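PDB 4ECN: leucine-rich repeat protein from Bacteroides thetaiotaomicron, which is of unknown function but, as a probably extracellular protein built on leucine-rich repeats, may bind other proteins. Local coordinates for residues 385-390 and 577-582; 463-468 and 508-513; 686-691 and 702-707. All blocks are in the same frame, centred on the assembly; numbering follows the deposited sequence.

Overall arrangement
All three contacts lie in the leucine-rich repeat part of the chain and are small and mostly buried; the side chains meeting in contacts 2 and 3 are apolar, while contact 1 also sets a tyrosine ring beside a carboxylate. Contact 1 lays a helix on strand 577-579 of the mixed sheet. Contact 2, nested in sequence inside the loop closed by contact 1, pairs loops that follow two adjacent strands of that sheet; the two centres are 24 Å apart. Contact 3 pairs a turn with the end of strand 701-703 in the second, parallel sheet, its centre 28 Å from contact 1 and 50 Å from contact 2. The sodium ion is bound at Q314 and V317, outside these contacts.

Contact 1 (385-390 and 577-582); sequences MHYKKM and LLDCVH
With chi1 at -178°, the L577 side chain stretches away from its own N and carries CD1 out from strand 577-579 to M385, whose chain bends at chi2 and chi3 and brings its own end back toward the leucine. The two side chains, the first a selenomethionine, meet tip to tip: M385 CE and L577 CD1 are 4.0 Å apart. K388 joins the same methyl with its aliphatic stem, CD lying 3.9 Å from L577 CD1 as the two chains cross obliquely. Beyond CD the lysine bends at chi3 and chi4, and its NZ forms salt bridges with D393 and D599, so that its hydrocarbon part serves the apolar patch while its charge is met by two carboxylates. The second point of contact is Y387, one helical residue before K388. Its CE2 is 3.6 Å from D579 OD2, with the ring and carboxylate planes turned 37° apart, and the approach to the ring is oblique. L577 and D579 both project toward the helix whereas L578, between them, meets L600 instead, consistent with the outward-facing variable positions of a leucine-rich repeat strand, on which helix 386-391 of the long connection between strands 351-353 and 452-456 is laid. D579 also shapes its own chain: V581 N gives a hydrogen bond of 3.2 Å to D579 OD1, nearly straight at 165° but arriving from above the carboxylate plane, which makes an Asx turn just after the strand. On the helix side, Y387 packs edge-to-face with H357, and its ring also meets that of Y554 on the neighbouring strand 552-554.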
HETATM    1  N   MSE A 385      -7.631   2.760  -9.588  1.00 38.14           N
HETATM    2  CA  MSE A 385      -6.600   2.740 -10.623  1.00 36.68           C
HETATM    3  C   MSE A 385      -5.187   2.734 -10.025  1.00 43.08           C
HETATM    4  O   MSE A 385      -4.215   2.675 -10.806  1.00 43.92           O
HETATM    5  CB  MSE A 385      -6.744   3.956 -11.599  1.00 37.97           C
HETATM    6  CG  MSE A 385      -8.002   3.948 -12.497  1.00 44.03           C
HETATM    7 SE   MSE A 385      -8.419   2.279 -13.470  0.75 51.13          SE
HETATM    8  CE  MSE A 385      -9.580   1.443 -12.196  1.00 47.61           C
ATOM      9  N   HIS A 386      -5.051   2.786  -8.665  1.00 38.76           N
ATOM     10  CA  HIS A 386      -3.721   2.809  -8.040  1.00 37.21           C
ATOM     11  C   HIS A 386      -2.935   1.548  -8.393  1.00 43.87           C
ATOM     12  O   HIS A 386      -1.806   1.704  -8.866  1.00 44.38           O
ATOM     13  CB  HIS A 386      -3.783   2.984  -6.531  1.00 37.02           C
ATOM     14  CG  HIS A 386      -2.442   3.244  -5.926  1.00 40.03           C
ATOM     15  ND1 HIS A 386      -1.705   2.230  -5.327  1.00 41.72           N
ATOM     16  CD2 HIS A 386      -1.719   4.391  -5.883  1.00 41.78           C
ATOM     17  CE1 HIS A 386      -0.588   2.800  -4.898  1.00 41.04           C
ATOM     18  NE2 HIS A 386      -0.540   4.097  -5.229  1.00 41.40           N
ATOM     19  N   TYR A 387      -3.540   0.316  -8.263  1.00 40.99           N
ATOM     20  CA  TYR A 387      -2.844  -0.933  -8.618  1.00 40.81           C
ATOM     21  C   TYR A 387      -2.285  -0.848 -10.049  1.00 42.63           C
ATOM     22  O   TYR A 387      -1.106  -1.141 -10.272  1.00 41.75           O
ATOM     23  CB  TYR A 387      -3.738  -2.188  -8.469  1.00 43.07           C
ATOM     24  CG  TYR A 387      -2.953  -3.492  -8.532  1.00 46.22           C
ATOM     25  CD1 TYR A 387      -2.357  -4.026  -7.398  1.00 47.61           C
ATOM     26  CD2 TYR A 387      -2.764  -4.162  -9.740  1.00 48.68           C
ATOM     27  CE1 TYR A 387      -1.610  -5.203  -7.455  1.00 49.07           C
ATOM     28  CE2 TYR A 387      -2.003  -5.337  -9.813  1.00 49.93           C
ATOM     29  CZ  TYR A 387      -1.421  -5.850  -8.668  1.00 56.18           C
ATOM     30  OH  TYR A 387      -0.679  -7.010  -8.732  1.00 55.08           O
ATOM     31  N   LYS A 388      -3.115  -0.389 -10.994  1.00 38.07           N
ATOM     32  CA  LYS A 388      -2.751  -0.267 -12.402  1.00 36.94           C
ATOM     33  C   LYS A 388      -1.519   0.632 -12.572  1.00 41.67           C
ATOM     34  O   LYS A 388      -0.588   0.235 -13.263  1.00 41.31           O
ATOM     35  CB  LYS A 388      -3.940   0.276 -13.204  1.00 37.64           C
ATOM     36  CG  LYS A 388      -3.812   0.056 -14.698  1.00 43.76           C
ATOM     37  CD  LYS A 388      -5.099   0.380 -15.447  1.00 51.80           C
ATOM     38  CE  LYS A 388      -5.390   1.852 -15.680  1.00 60.94           C
ATOM     39  NZ  LYS A 388      -4.746   2.372 -16.914  1.00 70.43           N
ATOM     40  N   LYS A 389      -1.497   1.812 -11.916  1.00 38.54           N
ATOM     41  CA  LYS A 389      -0.417   2.798 -12.026  1.00 37.58           C
ATOM     42  C   LYS A 389       0.854   2.303 -11.340  1.00 41.52           C
ATOM     43  O   LYS A 389       1.965   2.546 -11.843  1.00 41.62           O
ATOM     44  CB  LYS A 389      -0.834   4.180 -11.444  1.00 39.84           C
ATOM     45  CG  LYS A 389      -2.043   4.806 -12.176  1.00 62.92           C
ATOM     46  CD  LYS A 389      -2.390   6.247 -11.725  1.00 74.39           C
ATOM     47  CE  LYS A 389      -3.881   6.593 -11.745  1.00 71.44           C
ATOM     48  NZ  LYS A 389      -4.548   6.377 -10.410  1.00 72.57           N
HETATM   49  N   MSE A 390       0.696   1.601 -10.212  1.00 37.72           N
HETATM   50  CA  MSE A 390       1.821   1.085  -9.431  1.00 36.69           C
HETATM   51  C   MSE A 390       2.512  -0.084 -10.087  1.00 40.25           C
HETATM   52  O   MSE A 390       3.713  -0.202  -9.886  1.00 39.23           O
HETATM   53  CB  MSE A 390       1.362   0.654  -8.031  1.00 38.74           C
HETATM   54  CG  MSE A 390       2.481   0.045  -7.172  1.00 44.62           C
HETATM   55 SE   MSE A 390       2.292   0.437  -5.313  0.75 50.88          SE
HETATM   56  CE  MSE A 390       2.932  -1.074  -4.643  1.00 47.80           C
ATOM     57  N   LEU A 577     -12.213  -3.565 -16.694  1.00 43.30           N
ATOM     58  CA  LEU A 577     -10.764  -3.722 -16.460  1.00 40.30           C
ATOM     59  C   LEU A 577     -10.450  -5.164 -16.187  1.00 43.43           C
ATOM     60  O   LEU A 577     -11.096  -5.777 -15.344  1.00 43.41           O
ATOM     61  CB  LEU A 577     -10.246  -2.839 -15.300  1.00 38.70           C
ATOM     62  CG  LEU A 577      -8.746  -2.888 -14.985  1.00 40.70           C
ATOM     63  CD1 LEU A 577      -8.283  -1.586 -14.415  1.00 40.03           C
ATOM     64  CD2 LEU A 577      -8.384  -4.047 -14.051  1.00 40.66           C
ATOM     65  N   LEU A 578      -9.418  -5.686 -16.850  1.00 39.96           N
ATOM     66  CA  LEU A 578      -8.975  -7.050 -16.639  1.00 39.86           C
ATOM     67  C   LEU A 578      -7.460  -7.111 -16.667  1.00 43.83           C
ATOM     68  O   LEU A 578      -6.857  -6.719 -17.660  1.00 44.42           O
ATOM     69  CB  LEU A 578      -9.580  -7.996 -17.674  1.00 40.44           C
ATOM     70  CG  LEU A 578      -9.158  -9.437 -17.565  1.00 45.95           C
ATOM     71  CD1 LEU A 578      -9.778 -10.098 -16.342  1.00 46.64           C
ATOM     72  CD2 LEU A 578      -9.539 -10.186 -18.807  1.00 50.01           C
ATOM     73  N   ASP A 579      -6.860  -7.589 -15.558  1.00 39.38           N
ATOM     74  CA  ASP A 579      -5.437  -7.791 -15.330  1.00 38.61           C
ATOM     75  C   ASP A 579      -5.175  -9.275 -15.109  1.00 47.99           C
ATOM     76  O   ASP A 579      -5.623  -9.821 -14.107  1.00 49.05           O
ATOM     77  CB  ASP A 579      -4.962  -6.956 -14.118  1.00 39.09           C
ATOM     78  CG  ASP A 579      -3.729  -7.493 -13.395  1.00 46.87           C
ATOM     79  OD1 ASP A 579      -2.753  -7.831 -14.068  1.00 49.24           O
ATOM     80  OD2 ASP A 579      -3.740  -7.542 -12.145  1.00 50.53           O
ATOM     81  N   CYS A 580      -4.445  -9.918 -16.029  1.00 47.64           N
ATOM     82  CA  CYS A 580      -4.035 -11.317 -15.962  1.00 49.62           C
ATOM     83  C   CYS A 580      -2.557 -11.435 -16.168  1.00 50.51           C
ATOM     84  O   CYS A 580      -2.080 -12.457 -16.669  1.00 52.13           O
ATOM     85  CB  CYS A 580      -4.784 -12.150 -16.984  1.00 53.12           C
ATOM     86  SG  CYS A 580      -6.419 -12.643 -16.439  1.00 59.65           S
ATOM     87  N   VAL A 581      -1.816 -10.414 -15.784  1.00 43.29           N
ATOM     88  CA  VAL A 581      -0.379 -10.450 -15.961  1.00 41.53           C
ATOM     89  C   VAL A 581       0.208 -11.512 -15.038  1.00 46.92           C
ATOM     90  O   VAL A 581      -0.371 -11.829 -13.999  1.00 46.56           O
ATOM     91  CB  VAL A 581       0.279  -9.074 -15.749  1.00 42.98           C
ATOM     92  CG1 VAL A 581      -0.443  -8.017 -16.562  1.00 42.55           C
ATOM     93  CG2 VAL A 581       0.322  -8.685 -14.278  1.00 42.43           C
ATOM     94  N   HIS A 582       1.336 -12.086 -15.460  1.00 43.82           N
ATOM     95  CA  HIS A 582       2.136 -13.055 -14.727  1.00 43.85           C
ATOM     96  C   HIS A 582       1.293 -14.217 -14.186  1.00 50.17           C
ATOM     97  O   HIS A 582       1.362 -14.590 -13.002  1.00 51.54           O
ATOM     98  CB  HIS A 582       2.918 -12.384 -13.600  1.00 43.92           C
ATOM     99  CG  HIS A 582       3.938 -11.434 -14.131  1.00 47.03           C
ATOM    100  ND1 HIS A 582       3.646 -10.099 -14.322  1.00 48.67           N
ATOM    101  CD2 HIS A 582       5.199 -11.671 -14.557  1.00 49.13           C
ATOM    102  CE1 HIS A 582       4.743  -9.554 -14.821  1.00 47.91           C
ATOM    103  NE2 HIS A 582       5.701 -10.463 -14.992  1.00 48.52           N
TER

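Contact 2 (463-468 and 508-513)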
ATOM      1  N   ASP A 463     -10.991 -20.181   5.152  1.00 56.39           N
ATOM      2  CA  ASP A 463     -12.082 -20.565   6.048  1.00 57.68           C
ATOM      3  C   ASP A 463     -12.079 -19.727   7.349  1.00 60.29           C
ATOM      4  O   ASP A 463     -12.955 -19.898   8.211  1.00 61.57           O
ATOM      5  CB  ASP A 463     -11.978 -22.076   6.368  1.00 61.51           C
ATOM      6  CG  ASP A 463     -10.625 -22.557   6.885  1.00 77.16           C
ATOM      7  OD1 ASP A 463      -9.623 -22.433   6.140  1.00 74.50           O
ATOM      8  OD2 ASP A 463     -10.588 -23.145   7.995  1.00 90.70           O
ATOM      9  N   ASN A 464     -11.107 -18.818   7.480  1.00 53.97           N
ATOM     10  CA  ASN A 464     -10.971 -17.968   8.653  1.00 52.26           C
ATOM     11  C   ASN A 464     -11.268 -16.505   8.334  1.00 52.22           C
ATOM     12  O   ASN A 464     -11.100 -15.648   9.209  1.00 50.73           O
ATOM     13  CB  ASN A 464      -9.575 -18.117   9.220  1.00 52.73           C
ATOM     14  CG  ASN A 464      -9.437 -19.369  10.028  1.00 65.70           C
ATOM     15  OD1 ASN A 464     -10.421 -20.033  10.350  1.00 55.74           O
ATOM     16  ND2 ASN A 464      -8.219 -19.688  10.412  1.00 61.26           N
ATOM     17  N   ILE A 465     -11.765 -16.236   7.107  1.00 47.22           N
ATOM     18  CA  ILE A 465     -12.111 -14.890   6.667  1.00 46.49           C
ATOM     19  C   ILE A 465     -13.624 -14.710   6.792  1.00 51.57           C
ATOM     20  O   ILE A 465     -14.369 -15.083   5.877  1.00 52.30           O
ATOM     21  CB  ILE A 465     -11.613 -14.546   5.222  1.00 48.82           C
ATOM     22  CG1 ILE A 465     -10.171 -15.017   4.953  1.00 48.65           C
ATOM     23  CG2 ILE A 465     -11.782 -13.047   4.930  1.00 47.17           C
ATOM     24  CD1 ILE A 465      -9.791 -15.021   3.500  1.00 50.19           C
ATOM     25  N   ALA A 466     -14.058 -14.121   7.929  1.00 48.16           N
ATOM     26  CA  ALA A 466     -15.433 -13.747   8.297  1.00 48.73           C
ATOM     27  C   ALA A 466     -16.429 -14.904   8.120  1.00 53.92           C
ATOM     28  O   ALA A 466     -17.543 -14.709   7.619  1.00 54.92           O
ATOM     29  CB  ALA A 466     -15.877 -12.544   7.482  1.00 49.04           C
ATOM     30  N   VAL A 467     -16.036 -16.091   8.604  1.00 50.24           N
ATOM     31  CA  VAL A 467     -16.828 -17.317   8.551  1.00 51.40           C
ATOM     32  C   VAL A 467     -17.439 -17.616   9.954  1.00 56.17           C
ATOM     33  O   VAL A 467     -18.560 -18.136  10.037  1.00 56.23           O
ATOM     34  CB  VAL A 467     -15.935 -18.479   8.040  1.00 55.53           C
ATOM     35  CG1 VAL A 467     -16.619 -19.839   8.144  1.00 56.71           C
ATOM     36  CG2 VAL A 467     -15.474 -18.226   6.615  1.00 54.73           C
ATOM     37  N   ASP A 468     -16.708 -17.277  11.038  1.00 52.56           N
ATOM     38  CA  ASP A 468     -17.133 -17.566  12.419  1.00 53.23           C
ATOM     39  C   ASP A 468     -16.898 -16.430  13.402  1.00 58.42           C
ATOM     40  O   ASP A 468     -16.197 -15.467  13.081  1.00 58.96           O
ATOM     41  CB  ASP A 468     -16.359 -18.787  12.948  1.00 54.35           C
ATOM     42  CG  ASP A 468     -16.729 -20.058  12.234  1.00 63.00           C
ATOM     43  OD1 ASP A 468     -17.877 -20.522  12.414  1.00 64.07           O
ATOM     44  OD2 ASP A 468     -15.894 -20.557  11.441  1.00 67.52           O
ATOM     45  N   PRO A 508     -12.460 -16.849  -0.547  1.00 51.71           N
ATOM     46  CA  PRO A 508     -13.436 -17.053   0.529  1.00 51.97           C
ATOM     47  C   PRO A 508     -14.871 -16.846   0.032  1.00 58.64           C
ATOM     48  O   PRO A 508     -15.106 -16.037  -0.889  1.00 57.66           O
ATOM     49  CB  PRO A 508     -13.032 -16.002   1.565  1.00 52.15           C
ATOM     50  CG  PRO A 508     -12.380 -14.989   0.821  1.00 54.98           C
ATOM     51  CD  PRO A 508     -11.658 -15.636  -0.299  1.00 51.12           C
ATOM     52  N   ASP A 509     -15.830 -17.571   0.672  1.00 56.49           N
ATOM     53  CA  ASP A 509     -17.251 -17.593   0.315  1.00 57.05           C
ATOM     54  C   ASP A 509     -17.956 -16.238   0.406  1.00 59.01           C
ATOM     55  O   ASP A 509     -18.930 -16.037  -0.330  1.00 59.85           O
ATOM     56  CB  ASP A 509     -18.019 -18.572   1.210  1.00 60.35           C
ATOM     57  CG  ASP A 509     -18.352 -19.882   0.519  1.00 77.32           C
ATOM     58  OD1 ASP A 509     -17.402 -20.572   0.056  1.00 77.68           O
ATOM     59  OD2 ASP A 509     -19.562 -20.224   0.441  1.00 86.41           O
ATOM     60  N   PHE A 510     -17.480 -15.311   1.275  1.00 51.98           N
ATOM     61  CA  PHE A 510     -18.148 -14.032   1.500  1.00 49.69           C
ATOM     62  C   PHE A 510     -18.264 -13.214   0.180  1.00 56.06           C
ATOM     63  O   PHE A 510     -19.265 -12.509   0.012  1.00 57.29           O
ATOM     64  CB  PHE A 510     -17.450 -13.224   2.598  1.00 49.11           C
ATOM     65  CG  PHE A 510     -16.285 -12.363   2.191  1.00 48.48           C
ATOM     66  CD1 PHE A 510     -16.479 -11.051   1.779  1.00 49.69           C
ATOM     67  CD2 PHE A 510     -14.987 -12.838   2.279  1.00 49.54           C
ATOM     68  CE1 PHE A 510     -15.405 -10.259   1.382  1.00 49.34           C
ATOM     69  CE2 PHE A 510     -13.909 -12.038   1.895  1.00 50.88           C
ATOM     70  CZ  PHE A 510     -14.124 -10.756   1.449  1.00 48.12           C
ATOM     71  N   LEU A 511     -17.296 -13.357  -0.763  1.00 51.97           N
ATOM     72  CA  LEU A 511     -17.285 -12.632  -2.045  1.00 50.96           C
ATOM     73  C   LEU A 511     -18.507 -12.905  -2.909  1.00 56.33           C
ATOM     74  O   LEU A 511     -19.000 -12.000  -3.581  1.00 55.73           O
ATOM     75  CB  LEU A 511     -16.044 -13.000  -2.871  1.00 49.83           C
ATOM     76  CG  LEU A 511     -14.719 -12.538  -2.345  1.00 52.37           C
ATOM     77  CD1 LEU A 511     -13.585 -13.185  -3.120  1.00 51.48           C
ATOM     78  CD2 LEU A 511     -14.633 -11.017  -2.339  1.00 52.14           C
ATOM     79  N   TYR A 512     -18.967 -14.155  -2.909  1.00 54.44           N
ATOM     80  CA  TYR A 512     -20.060 -14.625  -3.748  1.00 55.66           C
ATOM     81  C   TYR A 512     -21.432 -14.234  -3.182  1.00 60.75           C
ATOM     82  O   TYR A 512     -22.434 -14.314  -3.902  1.00 61.36           O
ATOM     83  CB  TYR A 512     -19.958 -16.150  -3.896  1.00 57.43           C
ATOM     84  CG  TYR A 512     -18.606 -16.607  -4.420  1.00 58.64           C
ATOM     85  CD1 TYR A 512     -18.300 -16.539  -5.778  1.00 59.97           C
ATOM     86  CD2 TYR A 512     -17.643 -17.137  -3.561  1.00 59.23           C
ATOM     87  CE1 TYR A 512     -17.063 -16.962  -6.265  1.00 60.17           C
ATOM     88  CE2 TYR A 512     -16.404 -17.572  -4.040  1.00 59.24           C
ATOM     89  CZ  TYR A 512     -16.120 -17.484  -5.393  1.00 64.48           C
ATOM     90  OH  TYR A 512     -14.904 -17.911  -5.874  1.00 62.96           O
ATOM     91  N   ASP A 513     -21.467 -13.772  -1.920  1.00 57.21           N
ATOM     92  CA  ASP A 513     -22.701 -13.387  -1.237  1.00 58.08           C
ATOM     93  C   ASP A 513     -22.846 -11.857  -1.156  1.00 60.63           C
ATOM     94  O   ASP A 513     -23.822 -11.363  -0.584  1.00 60.78           O
ATOM     95  CB  ASP A 513     -22.742 -14.009   0.170  1.00 60.42           C
ATOM     96  CG  ASP A 513     -22.647 -15.531   0.205  1.00 71.69           C
ATOM     97  OD1 ASP A 513     -22.896 -16.174  -0.848  1.00 72.55           O
ATOM     98  OD2 ASP A 513     -22.338 -16.080   1.285  1.00 77.65           O
TER
HETATM   99  O   HOH W   1     -15.953 -16.428   3.717  1.00 41.18           O
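I465 fits against P508 and F510 with two different branches, in a packing of loops that follow adjacent strands, 452-456 and 495-499, of the leucine-rich repeat sheet. This is the layer-on-layer stacking of a solenoid, where the returning part of one turn lies on that of the next. The longer branch goes to the proline: I465 CD1 is 3.7 Å from P508 CG and 3.9 Å from P508 CB. The other branch goes to the phenylalanine, I465 CG2 lying 3.8 Å from F510 CE2 in an oblique approach to the ring. This division of labour follows from the rotamer, since CG2 is anti to the backbone N while CG1 stands beside it (chi1 -43°), and the nearly extended chi2 of 165° carries CD1 on to the proline. Cutting I465 back to an alanine removes both branches, which would probably open a gap and leave P508 CG and F510 CE2 without their apolar partner.

Around this first shell, I465 also touches F460 and M504, while P508 and F510 both rest on L498 of strand 495-499. W487 is touched from both segments, by A466 and by the F510 ring. Residues 509-512 have helical backbone angles, with two overlapping i+3 bonds, Y512 N to D509 O and D513 N to F510 O, both 3.2 Å; F510 lies within this helical turn, and its chi1 of 86° places CG between the backbone N and the carbonyl carbon. One water completes the join between the segments, giving a hydrogen bond to I465 O at 3.0 Å and accepting one from F510 N at 3.1 Å.

Contact 3 (686-691 and 702-707)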
ATOM      1  N   GLN A 686       9.387 -10.529 -40.554  1.00 42.53           N
ATOM      2  CA  GLN A 686      10.287 -10.543 -41.703  1.00 41.18           C
ATOM      3  C   GLN A 686       9.792  -9.602 -42.785  1.00 43.22           C
ATOM      4  O   GLN A 686      10.601  -9.088 -43.545  1.00 43.13           O
ATOM      5  CB  GLN A 686      10.417 -11.960 -42.245  1.00 42.64           C
ATOM      6  CG  GLN A 686      11.768 -12.557 -41.948  1.00 52.55           C
ATOM      7  CD  GLN A 686      11.806 -14.036 -42.210  1.00 68.17           C
ATOM      8  OE1 GLN A 686      11.333 -14.846 -41.401  1.00 57.67           O
ATOM      9  NE2 GLN A 686      12.457 -14.423 -43.292  1.00 64.39           N
ATOM     10  N   LYS A 687       8.463  -9.384 -42.842  1.00 39.41           N
ATOM     11  CA  LYS A 687       7.758  -8.518 -43.776  1.00 39.39           C
ATOM     12  C   LYS A 687       7.170  -7.344 -43.001  1.00 45.48           C
ATOM     13  O   LYS A 687       6.431  -7.535 -42.035  1.00 45.56           O
ATOM     14  CB  LYS A 687       6.661  -9.309 -44.546  1.00 42.50           C
ATOM     15  CG  LYS A 687       6.236  -8.692 -45.909  1.00 65.85           C
ATOM     16  CD  LYS A 687       5.093  -7.631 -45.836  1.00 79.84           C
ATOM     17  CE  LYS A 687       5.040  -6.622 -46.983  1.00 81.13           C
ATOM     18  NZ  LYS A 687       6.118  -5.581 -46.894  1.00 80.21           N
ATOM     19  N   PHE A 688       7.520  -6.125 -43.413  1.00 44.11           N
ATOM     20  CA  PHE A 688       7.056  -4.882 -42.796  1.00 43.82           C
ATOM     21  C   PHE A 688       5.488  -4.868 -42.750  1.00 49.18           C
ATOM     22  O   PHE A 688       4.856  -5.250 -43.741  1.00 50.51           O
ATOM     23  CB  PHE A 688       7.622  -3.693 -43.562  1.00 45.26           C
ATOM     24  CG  PHE A 688       7.191  -2.376 -42.991  1.00 46.79           C
ATOM     25  CD1 PHE A 688       6.017  -1.766 -43.419  1.00 49.02           C
ATOM     26  CD2 PHE A 688       7.946  -1.747 -42.006  1.00 49.00           C
ATOM     27  CE1 PHE A 688       5.609  -0.557 -42.873  1.00 49.48           C
ATOM     28  CE2 PHE A 688       7.559  -0.509 -41.495  1.00 50.79           C
ATOM     29  CZ  PHE A 688       6.383   0.066 -41.918  1.00 48.34           C
ATOM     30  N   PRO A 689       4.849  -4.466 -41.616  1.00 43.12           N
ATOM     31  CA  PRO A 689       3.387  -4.597 -41.509  1.00 41.77           C
ATOM     32  C   PRO A 689       2.588  -3.535 -42.287  1.00 44.96           C
ATOM     33  O   PRO A 689       1.837  -2.745 -41.705  1.00 44.53           O
ATOM     34  CB  PRO A 689       3.145  -4.476 -40.010  1.00 43.01           C
ATOM     35  CG  PRO A 689       4.254  -3.636 -39.523  1.00 47.17           C
ATOM     36  CD  PRO A 689       5.438  -4.010 -40.339  1.00 43.33           C
ATOM     37  N   THR A 690       2.665  -3.608 -43.622  1.00 42.52           N
ATOM     38  CA  THR A 690       1.925  -2.759 -44.579  1.00 43.19           C
ATOM     39  C   THR A 690       0.421  -2.717 -44.210  1.00 47.31           C
ATOM     40  O   THR A 690      -0.223  -1.666 -44.276  1.00 47.04           O
ATOM     41  CB  THR A 690       2.134  -3.322 -46.003  1.00 48.01           C
ATOM     42  OG1 THR A 690       3.535  -3.427 -46.258  1.00 47.13           O
ATOM     43  CG2 THR A 690       1.464  -2.483 -47.079  1.00 44.14           C
ATOM     44  N   GLU A 691      -0.093  -3.879 -43.785  1.00 43.17           N
ATOM     45  CA  GLU A 691      -1.444  -4.169 -43.307  1.00 43.06           C
ATOM     46  C   GLU A 691      -1.970  -3.093 -42.368  1.00 45.55           C
ATOM     47  O   GLU A 691      -3.175  -2.866 -42.323  1.00 46.74           O
ATOM     48  CB  GLU A 691      -1.439  -5.511 -42.558  1.00 44.58           C
ATOM     49  CG  GLU A 691      -0.612  -6.599 -43.237  1.00 57.84           C
ATOM     50  CD  GLU A 691       0.834  -6.748 -42.809  1.00 74.79           C
ATOM     51  OE1 GLU A 691       1.067  -7.126 -41.639  1.00 53.17           O
ATOM     52  OE2 GLU A 691       1.731  -6.599 -43.671  1.00 76.42           O
ATOM     53  N   ILE A 702       5.874   3.846 -34.560  1.00 40.24           N
ATOM     54  CA  ILE A 702       5.864   2.407 -34.865  1.00 39.45           C
ATOM     55  C   ILE A 702       7.157   1.845 -34.309  1.00 41.73           C
ATOM     56  O   ILE A 702       8.225   2.302 -34.700  1.00 40.47           O
ATOM     57  CB  ILE A 702       5.631   2.062 -36.379  1.00 42.78           C
ATOM     58  CG1 ILE A 702       5.365   0.572 -36.602  1.00 42.73           C
ATOM     59  CG2 ILE A 702       6.735   2.576 -37.326  1.00 44.34           C
ATOM     60  CD1 ILE A 702       4.065   0.139 -36.264  1.00 50.65           C
ATOM     61  N   ILE A 703       7.070   0.898 -33.351  1.00 38.35           N
ATOM     62  CA  ILE A 703       8.288   0.352 -32.743  1.00 37.20           C
ATOM     63  C   ILE A 703       8.445  -1.077 -33.279  1.00 39.07           C
ATOM     64  O   ILE A 703       7.693  -1.971 -32.902  1.00 38.17           O
ATOM     65  CB  ILE A 703       8.304   0.452 -31.180  1.00 39.54           C
ATOM     66  CG1 ILE A 703       7.853   1.849 -30.700  1.00 39.17           C
ATOM     67  CG2 ILE A 703       9.690   0.127 -30.629  1.00 39.65           C
ATOM     68  CD1 ILE A 703       7.693   2.003 -29.235  1.00 43.31           C
ATOM     69  N   LEU A 704       9.386  -1.250 -34.228  1.00 34.89           N
ATOM     70  CA  LEU A 704       9.673  -2.529 -34.890  1.00 34.65           C
ATOM     71  C   LEU A 704      11.110  -3.004 -34.660  1.00 40.67           C
ATOM     72  O   LEU A 704      11.629  -3.764 -35.486  1.00 40.68           O
ATOM     73  CB  LEU A 704       9.428  -2.411 -36.396  1.00 33.93           C
ATOM     74  CG  LEU A 704       7.969  -2.379 -36.842  1.00 37.48           C
ATOM     75  CD1 LEU A 704       7.838  -1.762 -38.235  1.00 37.57           C
ATOM     76  CD2 LEU A 704       7.307  -3.749 -36.728  1.00 36.05           C
ATOM     77  N   SER A 705      11.735  -2.610 -33.516  1.00 37.14           N
ATOM     78  CA  SER A 705      13.103  -2.998 -33.214  1.00 37.21           C
ATOM     79  C   SER A 705      13.146  -4.466 -32.834  1.00 42.30           C
ATOM     80  O   SER A 705      12.143  -5.006 -32.408  1.00 43.37           O
ATOM     81  CB  SER A 705      13.712  -2.121 -32.118  1.00 42.12           C
ATOM     82  OG  SER A 705      13.212  -2.358 -30.814  1.00 56.57           O
ATOM     83  N   ASN A 706      14.296  -5.122 -33.027  1.00 39.18           N
ATOM     84  CA  ASN A 706      14.559  -6.525 -32.692  1.00 38.90           C
ATOM     85  C   ASN A 706      13.588  -7.426 -33.440  1.00 44.69           C
ATOM     86  O   ASN A 706      12.717  -8.066 -32.851  1.00 44.97           O
ATOM     87  CB  ASN A 706      14.518  -6.777 -31.194  1.00 34.40           C
ATOM     88  CG  ASN A 706      15.569  -5.992 -30.461  1.00 50.82           C
ATOM     89  OD1 ASN A 706      15.350  -4.830 -30.068  1.00 55.94           O
ATOM     90  ND2 ASN A 706      16.715  -6.618 -30.229  1.00 30.14           N
ATOM     91  N   ASN A 707      13.747  -7.436 -34.771  1.00 41.97           N
ATOM     92  CA  ASN A 707      12.976  -8.238 -35.706  1.00 41.98           C
ATOM     93  C   ASN A 707      13.914  -8.749 -36.790  1.00 47.89           C
ATOM     94  O   ASN A 707      15.138  -8.565 -36.674  1.00 49.57           O
ATOM     95  CB  ASN A 707      11.785  -7.482 -36.256  1.00 38.93           C
ATOM     96  CG  ASN A 707      10.620  -7.556 -35.295  1.00 51.35           C
ATOM     97  OD1 ASN A 707      10.030  -8.619 -35.093  1.00 44.64           O
ATOM     98  ND2 ASN A 707      10.278  -6.445 -34.659  1.00 36.41           N
TER
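F688 is the first residue of 686-691 to meet the other segment, its CE2 lying 3.5 Å from L704 CD1. With CG anti to the backbone N (chi1 180°), the ring reaches across so that the two side chains cross at about a right angle; the methyl comes to the ring obliquely. P689 follows and meets the same leucine end to end: its CD is 3.9 Å from L704 CD1, and its CG is 4.1 Å from L704 CD2. The same CD atom sits over one face of the F688 ring, near the rim, so the ring, the proline and the leucine form one apolar cluster. The chain turns sharply at P689, the centre of an inverse gamma turn closed by T690 N to F688 O at 2.7 Å, and passes on into the weakly bonded helix 690-694. Past L704, N707 ND2 bonds to L704 O at 3.1 Å and also to L680 O, while N707 OD1 accepts from I685 N. These bonds and the spacing of L704 and N707 are consistent with the consensus leucine and asparagine of a leucine-rich repeat, here in the beta-alpha-beta unit 675-679, 690-694, 701-703 of the solenoid.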